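PDB 7JID: UDP-L-Rhamnose Synthase, which probably makes UDP-L-rhamnose with NADP(H) as cofactor, as an RmlD-like reductase of the extended Rossmann type. Local coordinates for residues E226-I231 / P237-E242. Residues are numbered along the deposited sequence; the frame is centred on the assembly and turned at random.
Sequences EILSLI and PNLTWE. With EDO (1,2-ethanediol), chain H.
Trp241 lies against Leu228 and Leu239 fits beside Ile231 in an apolar packing contact between helix 224-234 and the loop that returns along it, after the last sheet strand, 212-215, in the C-terminal part of this RmlD-like Rossmann-type protein, beside the bound UDP-sugar. No hydrogen bond joins the two segments. The main element is a CH-pi contact: Leu228 CB stands 3.4 Å from the centroid of the six-membered ring of Trp241, 8° off the ring normal and so over the face, while Leu228 CD1 covers the same indole nearer the five-membered ring, 3.8 Å from Trp241 CG. With CG set between its backbone N and carbonyl carbon (chi1 59°), Trp241 turns the indole back over the helix, where Asn225 OD1 accepts a hydrogen bond from NE1. Ser229 OG sits at the ring edge and is itself hydrogen-bonded to Asn225 O. Further along, Leu239 CD2 meets Ile231 CG2 at 3.7 Å and lies just as close to Leu228 O. Leu180 and Ile185 continue the apolar surface around Leu228, whose side chain is about 8 Å at its nearest from the bound UDP-rhamnose. Over the opposite indole face lies an ethanediol, probably from the crystallisation liquor; its O1 accepts a 3.0 Å hydrogen bond from Trp241 N.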
loop_
_atom_site.group_PDB
_atom_site.type_symbol
_atom_site.label_atom_id
_atom_site.label_comp_id
_atom_site.label_asym_id
_atom_site.label_seq_id
_atom_site.Cartn_x
_atom_site.Cartn_y
_atom_site.Cartn_z
ATOM N N GLU A 226 -32.746 13.762 0.030
ATOM C CA GLU A 226 -33.031 14.912 -0.866
ATOM C C GLU A 226 -33.109 14.420 -2.321
ATOM O O GLU A 226 -33.987 14.873 -3.078
ATOM C CB GLU A 226 -31.985 16.016 -0.779
ATOM C CG GLU A 226 -32.063 16.857 0.466
ATOM C CD GLU A 226 -30.865 17.762 0.593
ATOM O OE1 GLU A 226 -29.790 17.216 0.730
ATOM O OE2 GLU A 226 -31.018 18.992 0.557
ATOM N N ILE A 227 -32.227 13.495 -2.717
ATOM C CA ILE A 227 -32.188 12.944 -4.094
ATOM C C ILE A 227 -33.464 12.140 -4.360
ATOM O O ILE A 227 -34.122 12.416 -5.381
ATOM C CB ILE A 227 -30.948 12.066 -4.337
ATOM C CG1 ILE A 227 -29.684 12.912 -4.276
ATOM C CG2 ILE A 227 -31.089 11.351 -5.690
ATOM C CD1 ILE A 227 -28.462 12.065 -4.162
ATOM N N LEU A 228 -33.861 11.269 -3.448
ATOM C CA LEU A 228 -35.051 10.420 -3.694
ATOM C C LEU A 228 -36.271 11.342 -3.709
ATOM O O LEU A 228 -37.166 11.059 -4.460
ATOM C CB LEU A 228 -35.153 9.317 -2.644
ATOM C CG LEU A 228 -34.052 8.277 -2.797
ATOM C CD1 LEU A 228 -33.941 7.422 -1.554
ATOM C CD2 LEU A 228 -34.261 7.437 -4.053
ATOM N N SER A 229 -36.309 12.337 -2.829
ATOM C CA SER A 229 -37.413 13.350 -2.812
ATOM C C SER A 229 -37.513 14.081 -4.175
ATOM O O SER A 229 -38.643 14.305 -4.661
ATOM C CB SER A 229 -37.277 14.287 -1.653
ATOM O OG SER A 229 -37.468 13.618 -0.422
ATOM N N LEU A 230 -36.405 14.457 -4.821
ATOM C CA LEU A 230 -36.497 15.073 -6.173
ATOM C C LEU A 230 -37.054 14.093 -7.192
ATOM O O LEU A 230 -37.860 14.506 -8.034
ATOM C CB LEU A 230 -35.130 15.553 -6.613
ATOM C CG LEU A 230 -34.643 16.817 -5.928
ATOM C CD1 LEU A 230 -33.178 17.043 -6.250
ATOM C CD2 LEU A 230 -35.495 18.019 -6.354
ATOM N N ILE A 231 -36.629 12.835 -7.141
ATOM C CA ILE A 231 -37.130 11.844 -8.127
ATOM C C ILE A 231 -38.638 11.709 -7.910
ATOM O O ILE A 231 -39.386 11.722 -8.898
ATOM C CB ILE A 231 -36.380 10.519 -7.954
ATOM C CG1 ILE A 231 -34.926 10.680 -8.387
ATOM C CG2 ILE A 231 -37.117 9.415 -8.678
ATOM C CD1 ILE A 231 -34.015 9.527 -7.997
ATOM N N PRO A 237 -44.564 10.249 -8.182
ATOM C CA PRO A 237 -45.295 10.642 -6.984
ATOM C C PRO A 237 -45.590 9.498 -5.999
ATOM O O PRO A 237 -45.723 9.762 -4.832
ATOM C CB PRO A 237 -46.624 11.204 -7.545
ATOM C CG PRO A 237 -46.742 10.625 -8.932
ATOM C CD PRO A 237 -45.324 10.431 -9.427
ATOM N N ASN A 238 -45.553 8.265 -6.489
ATOM C CA ASN A 238 -45.806 7.028 -5.707
ATOM C C ASN A 238 -44.537 6.655 -4.914
ATOM O O ASN A 238 -44.652 5.839 -3.974
ATOM C CB ASN A 238 -46.281 5.881 -6.619
ATOM C CG ASN A 238 -47.649 6.107 -7.238
ATOM O OD1 ASN A 238 -47.782 6.210 -8.467
ATOM N ND2 ASN A 238 -48.659 6.166 -6.389
ATOM N N LEU A 239 -43.370 7.242 -5.238
ATOM C CA LEU A 239 -42.069 6.728 -4.734
ATOM C C LEU A 239 -42.028 6.917 -3.226
ATOM O O LEU A 239 -42.248 8.055 -2.760
ATOM C CB LEU A 239 -40.895 7.487 -5.368
ATOM C CG LEU A 239 -39.517 6.924 -5.004
ATOM C CD1 LEU A 239 -39.366 5.509 -5.491
ATOM C CD2 LEU A 239 -38.403 7.791 -5.562
ATOM N N THR A 240 -41.693 5.830 -2.521
ATOM C CA THR A 240 -41.499 5.786 -1.054
ATOM C C THR A 240 -40.281 4.889 -0.779
ATOM O O THR A 240 -39.887 4.045 -1.650
ATOM C CB THR A 240 -42.768 5.300 -0.338
ATOM O OG1 THR A 240 -43.075 3.983 -0.783
ATOM C CG2 THR A 240 -43.947 6.206 -0.585
ATOM N N TRP A 241 -39.662 5.105 0.358
ATOM C CA TRP A 241 -38.495 4.310 0.776
ATOM C C TRP A 241 -38.447 4.248 2.298
ATOM O O TRP A 241 -38.974 5.151 2.973
ATOM C CB TRP A 241 -37.202 4.873 0.161
ATOM C CG TRP A 241 -36.915 6.286 0.531
ATOM C CD1 TRP A 241 -36.115 6.725 1.538
ATOM C CD2 TRP A 241 -37.456 7.473 -0.091
ATOM N NE1 TRP A 241 -36.092 8.089 1.573
ATOM C CE2 TRP A 241 -36.898 8.575 0.583
ATOM C CE3 TRP A 241 -38.315 7.727 -1.164
ATOM C CZ2 TRP A 241 -37.212 9.894 0.253
ATOM C CZ3 TRP A 241 -38.614 9.035 -1.498
ATOM C CH2 TRP A 241 -38.052 10.101 -0.803
ATOM N N GLU A 242 -37.760 3.220 2.809
ATOM C CA GLU A 242 -37.494 3.055 4.251
ATOM C C GLU A 242 -36.100 3.597 4.575
ATOM O O GLU A 242 -35.163 3.327 3.803
ATOM C CB GLU A 242 -37.586 1.570 4.601
ATOM C CG GLU A 242 -37.412 1.290 6.078
ATOM C CD GLU A 242 -37.690 -0.158 6.470
ATOM O OE1 GLU A 242 -37.489 -0.483 7.642
ATOM O OE2 GLU A 242 -38.111 -0.959 5.597
HETATM C C1 EDO H . -40.721 7.968 2.789
HETATM O O1 EDO H . -40.969 7.542 1.484
HETATM C C2 EDO H . -39.646 8.982 2.853
HETATM O O2 EDO H . -38.515 8.572 3.587
#